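Local coordinates for GDSL-esterase (Pseudoalteromonas sp., PDB 3HP4), which hydrolyses esters as a cold-adapted member of the GDSL (SGNH) hydrolase family, its natural substrates possibly including lysophospholipids, at residues 160-164 / 165-169; 176-179 / 180-184. One frame throughout, in Å; residues are numbered along the deposited sequence.

Overall arrangement
From the N terminus the chain builds a five-stranded parallel sheet, ending with strand 139-141, within the alpha/beta fold of SGNH hydrolases. A long loop then brings H161, inside contact 1, to the modified residue at position 11; residues 160-164 go on to turn into helix 166-183. Contact 2 lies on the last turns of the same helix. Both are local, so neither closes a long loop; they run in series without nesting or crossing, their centres about 22 Å apart. Contact 1 joins the active-site loop to the helix start near helix 24-34, whereas contact 2 lays the helix end against strands 69-73, 105-109 and 139-141.

Contact 1: residues 160-164 / 165-169; sequences LHPNK and KAQPL
The N-terminal cap of helix 166-183 is made by N163, whose carboxamide folds back onto the backbone of A166. Its CG sits between the backbone N and the carbonyl carbon (chi1 66°), which carries OD1 to 3.1 Å from A166 N, with the donor nearly in line with the CG-OD1 bond. The same N-H also reaches N163 O at 3.2 Å, a weak bond with a poorer angle. The other end of the carboxamide is held too: N163 ND2 bonds to D153 O, so the group is held at both ends, which limits its rotation. This cap lies two residues after H161, which bonds through ND1 to D158 OD2 and through NE2 to the phosphonate oxygen of the modified residue at position 11, consistent with the Asp-x-x-His motif of SGNH hydrolases. Q167, bent at chi2 (-66°), turns its amide back toward the loop: NE2 gives N163 O a straight bond of 3.1 Å, the oxygen lying in the amide plane of Q167, although the donor stands above the N163 carbonyl plane. Q167 OE1 accepts from W24 N, so this buried amide is gripped at both ends. Beside it, P162 CB packs on A166 CB at 3.6 Å. One step on, Q167 N bonds to K164 O at 3.1 Å. K165 extends away from the turn to a salt bridge between its NZ and D153 OD2.

Contact 2: residues 176-179 / 180-184; sequences DSIK and KWLNN
K180 N bonds to D176 O at 3.0 Å, continuing the i to i+4 ladder of helix 166-183 near its C-terminal end; the start of the lysine side chain lies along the same carbonyl, with K180 CG 3.4 Å from D176 O. W181 N follows with a bond of 2.9 Å to S177 O. With CG opposite the backbone N (chi1 178°), the indole swings away from residues 176-179 and onto the sheet, where it stacks on H139, meets H69 edge-to-face and touches M105, A107 and M141. L182 N bonds to I178 O at 2.9 Å, and the two side chains run side by side in the same direction, L182 CD1 against I178 CG2 at 3.8 Å. Beyond this pair, I178 reaches L71, L28 and Y32, and L182 reaches H69. Replacing L182 by alanine would remove CG and both methyls, and is likely to leave I178 CG2 without this neighbour and H69 less covered. N183 N bonds to K179 O at 3.0 Å, while its carboxamide crosses the K179 chain obliquely, OD1 3.6 Å from K179 CG. N184 N makes weak bonds to both K180 O and W181 O. The polar backbone is thus satisfied mainly within the helix, so I178 and W181 can turn hydrocarbon and ring surface to the core, with L182 at its margin, while K179, K180 and N183 stay exposed.

Contact 1: residues 160-164 / 165-169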
loop_
_atom_site.group_PDB
_atom_site.type_symbol
_atom_site.label_atom_id
_atom_site.label_comp_id
_atom_site.label_asym_id
_atom_site.label_seq_id
_atom_site.Cartn_x
_atom_site.Cartn_y
_atom_site.Cartn_z
ATOM N N LEU A 160 -6.653 10.551 -11.212
ATOM C CA LEU A 160 -5.602 10.102 -10.288
ATOM C C LEU A 160 -6.112 9.058 -9.293
ATOM O O LEU A 160 -5.449 8.048 -9.010
ATOM C CB LEU A 160 -5.034 11.287 -9.500
ATOM C CG LEU A 160 -3.924 12.136 -10.131
ATOM C CD1 LEU A 160 -4.062 13.628 -9.744
ATOM C CD2 LEU A 160 -2.538 11.579 -9.786
ATOM N N HIS A 161 -7.292 9.322 -8.769
ATOM C CA HIS A 161 -7.828 8.525 -7.679
ATOM C C HIS A 161 -8.932 7.606 -8.185
ATOM O O HIS A 161 -9.812 8.052 -8.909
ATOM C CB HIS A 161 -8.377 9.440 -6.605
ATOM C CG HIS A 161 -7.358 10.379 -6.043
ATOM N ND1 HIS A 161 -7.265 11.699 -6.433
ATOM C CD2 HIS A 161 -6.376 10.187 -5.131
ATOM C CE1 HIS A 161 -6.266 12.280 -5.790
ATOM N NE2 HIS A 161 -5.712 11.386 -4.990
ATOM N N PRO A 162 -8.919 6.324 -7.796
ATOM C CA PRO A 162 -10.036 5.459 -8.145
ATOM C C PRO A 162 -11.334 5.912 -7.505
ATOM O O PRO A 162 -11.346 6.549 -6.433
ATOM C CB PRO A 162 -9.635 4.082 -7.576
ATOM C CG PRO A 162 -8.532 4.383 -6.597
ATOM C CD PRO A 162 -7.896 5.634 -6.990
ATOM N N ASN A 163 -12.459 5.598 -8.141
ATOM C CA ASN A 163 -13.766 6.030 -7.646
ATOM C C ASN A 163 -14.467 4.923 -6.865
ATOM O O ASN A 163 -13.834 3.900 -6.541
ATOM C CB ASN A 163 -14.635 6.545 -8.817
ATOM C CG ASN A 163 -15.011 5.444 -9.811
ATOM O OD1 ASN A 163 -14.854 4.275 -9.553
ATOM N ND2 ASN A 163 -15.498 5.852 -10.989
ATOM N N LYS A 164 -15.735 5.126 -6.527
ATOM C CA LYS A 164 -16.452 4.147 -5.724
ATOM C C LYS A 164 -16.580 2.810 -6.446
ATOM O O LYS A 164 -16.422 1.749 -5.837
ATOM C CB LYS A 164 -17.813 4.716 -5.293
ATOM C CG LYS A 164 -18.787 3.679 -4.799
ATOM C CD LYS A 164 -20.176 4.315 -4.547
ATOM C CE LYS A 164 -21.022 3.347 -3.763
ATOM N NZ LYS A 164 -22.408 3.846 -3.570
ATOM N N LYS A 165 -16.783 2.846 -7.759
ATOM C CA LYS A 165 -16.942 1.617 -8.529
ATOM C C LYS A 165 -15.667 0.775 -8.526
ATOM O O LYS A 165 -15.693 -0.459 -8.628
ATOM C CB LYS A 165 -17.342 1.992 -9.957
ATOM C CG LYS A 165 -17.796 0.813 -10.792
ATOM C CD LYS A 165 -18.245 1.233 -12.199
ATOM C CE LYS A 165 -18.474 0.004 -13.069
ATOM N NZ LYS A 165 -19.038 0.389 -14.389
ATOM N N ALA A 166 -14.525 1.434 -8.421
ATOM C CA ALA A 166 -13.252 0.697 -8.372
ATOM C C ALA A 166 -13.077 -0.116 -7.076
ATOM O O ALA A 166 -12.318 -1.087 -7.086
ATOM C CB ALA A 166 -12.117 1.653 -8.492
ATOM N N GLN A 167 -13.739 0.292 -5.999
ATOM C CA GLN A 167 -13.392 -0.284 -4.689
ATOM C C GLN A 167 -13.662 -1.787 -4.550
ATOM O O GLN A 167 -12.818 -2.480 -4.024
ATOM C CB GLN A 167 -13.976 0.544 -3.537
ATOM C CG GLN A 167 -13.653 2.049 -3.645
ATOM C CD GLN A 167 -12.205 2.326 -3.508
ATOM O OE1 GLN A 167 -11.555 1.828 -2.572
ATOM N NE2 GLN A 167 -11.643 3.113 -4.445
ATOM N N PRO A 168 -14.808 -2.299 -5.023
ATOM C CA PRO A 168 -14.995 -3.774 -4.944
ATOM C C PRO A 168 -13.952 -4.539 -5.760
ATOM O O PRO A 168 -13.538 -5.635 -5.384
ATOM C CB PRO A 168 -16.413 -4.014 -5.501
ATOM C CG PRO A 168 -17.071 -2.701 -5.363
ATOM C CD PRO A 168 -16.046 -1.610 -5.458
ATOM N N LEU A 169 -13.515 -3.946 -6.882
ATOM C CA LEU A 169 -12.493 -4.590 -7.687
ATOM C C LEU A 169 -11.161 -4.637 -6.953
ATOM O O LEU A 169 -10.464 -5.642 -6.934
ATOM C CB LEU A 169 -12.363 -3.877 -9.053
ATOM C CG LEU A 169 -13.629 -4.011 -9.910
ATOM C CD1 LEU A 169 -13.549 -2.978 -11.017
ATOM C CD2 LEU A 169 -13.652 -5.416 -10.505
#

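Contact 2: residues 176-179 / 180-184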
loop_
_atom_site.group_PDB
_atom_site.type_symbol
_atom_site.label_atom_id
_atom_site.label_comp_id
_atom_site.label_asym_id
_atom_site.label_seq_id
_atom_site.Cartn_x
_atom_site.Cartn_y
_atom_site.Cartn_z
ATOM N N ASP A 176 -6.960 -11.490 -2.788
ATOM C CA ASP A 176 -6.111 -12.503 -3.387
ATOM C C ASP A 176 -4.639 -12.276 -3.043
ATOM O O ASP A 176 -3.930 -13.215 -2.696
ATOM C CB ASP A 176 -6.280 -12.453 -4.901
ATOM C CG ASP A 176 -7.644 -12.932 -5.379
ATOM O OD1 ASP A 176 -8.417 -13.558 -4.638
ATOM O OD2 ASP A 176 -7.961 -12.685 -6.577
ATOM N N SER A 177 -4.183 -11.011 -3.091
ATOM C CA SER A 177 -2.764 -10.739 -2.736
ATOM C C SER A 177 -2.437 -11.061 -1.290
ATOM O O SER A 177 -1.432 -11.646 -0.925
ATOM C CB SER A 177 -2.361 -9.273 -2.958
ATOM O OG SER A 177 -2.090 -9.133 -4.375
ATOM N N ILE A 178 -3.384 -10.733 -0.359
ATOM C CA ILE A 178 -3.181 -11.015 1.061
ATOM C C ILE A 178 -3.198 -12.514 1.298
ATOM O O ILE A 178 -2.366 -13.042 2.043
ATOM C CB ILE A 178 -4.182 -10.247 1.928
ATOM C CG1 ILE A 178 -3.785 -8.770 1.890
ATOM C CG2 ILE A 178 -4.164 -10.790 3.380
ATOM C CD1 ILE A 178 -4.832 -7.860 2.477
ATOM N N LYS A 179 -4.116 -13.227 0.637
ATOM C CA LYS A 179 -4.174 -14.655 0.828
ATOM C C LYS A 179 -2.871 -15.320 0.379
ATOM O O LYS A 179 -2.347 -16.165 1.084
ATOM C CB LYS A 179 -5.343 -15.232 0.059
ATOM C CG LYS A 179 -5.413 -16.760 0.173
ATOM C CD LYS A 179 -6.685 -17.266 -0.536
ATOM C CE LYS A 179 -6.717 -18.791 -0.723
ATOM N NZ LYS A 179 -8.009 -19.223 -1.363
ATOM N N LYS A 180 -2.363 -14.886 -0.789
ATOM C CA LYS A 180 -1.100 -15.456 -1.277
ATOM C C LYS A 180 0.044 -15.112 -0.350
ATOM O O LYS A 180 0.884 -15.972 -0.124
ATOM C CB LYS A 180 -0.835 -14.953 -2.688
ATOM C CG LYS A 180 -1.800 -15.604 -3.719
ATOM C CD LYS A 180 -1.716 -14.870 -5.033
ATOM C CE LYS A 180 -2.734 -15.495 -6.030
ATOM N NZ LYS A 180 -2.825 -14.631 -7.255
ATOM N N TRP A 181 0.076 -13.903 0.196
ATOM C CA TRP A 181 1.123 -13.576 1.157
ATOM C C TRP A 181 1.082 -14.451 2.380
ATOM O O TRP A 181 2.096 -14.999 2.824
ATOM C CB TRP A 181 0.915 -12.116 1.559
ATOM C CG TRP A 181 1.864 -11.589 2.589
ATOM C CD1 TRP A 181 3.155 -12.022 2.817
ATOM C CD2 TRP A 181 1.598 -10.530 3.483
ATOM N NE1 TRP A 181 3.725 -11.207 3.815
ATOM C CE2 TRP A 181 2.812 -10.300 4.213
ATOM C CE3 TRP A 181 0.499 -9.681 3.668
ATOM C CZ2 TRP A 181 2.894 -9.280 5.150
ATOM C CZ3 TRP A 181 0.636 -8.634 4.661
ATOM C CH2 TRP A 181 1.847 -8.492 5.313
ATOM N N LEU A 182 -0.105 -14.637 2.974
ATOM C CA LEU A 182 -0.191 -15.336 4.254
ATOM C C LEU A 182 -0.102 -16.848 4.103
ATOM O O LEU A 182 0.011 -17.587 5.108
ATOM C CB LEU A 182 -1.489 -14.946 4.953
ATOM C CG LEU A 182 -1.659 -13.487 5.312
ATOM C CD1 LEU A 182 -2.994 -13.268 6.011
ATOM C CD2 LEU A 182 -0.554 -12.954 6.177
ATOM N N ASN A 183 -0.221 -17.314 2.867
ATOM C CA ASN A 183 0.135 -18.700 2.592
ATOM C C ASN A 183 1.647 -18.697 2.216
ATOM O O ASN A 183 2.295 -19.748 2.287
ATOM C CB ASN A 183 -0.587 -19.244 1.369
ATOM C CG ASN A 183 -2.090 -19.236 1.473
ATOM O OD1 ASN A 183 -2.752 -19.215 0.442
ATOM N ND2 ASN A 183 -2.637 -19.277 2.651
ATOM N N ASN A 184 2.183 -17.574 1.709
ATOM C CA ASN A 184 3.592 -17.492 1.310
ATOM C C ASN A 184 4.559 -17.452 2.500
ATOM O O ASN A 184 5.780 -17.536 2.295
ATOM C CB ASN A 184 3.889 -16.322 0.363
ATOM C CG ASN A 184 3.619 -16.674 -1.101
ATOM O OD1 ASN A 184 3.770 -15.819 -2.029
ATOM N ND2 ASN A 184 3.228 -17.944 -1.332
#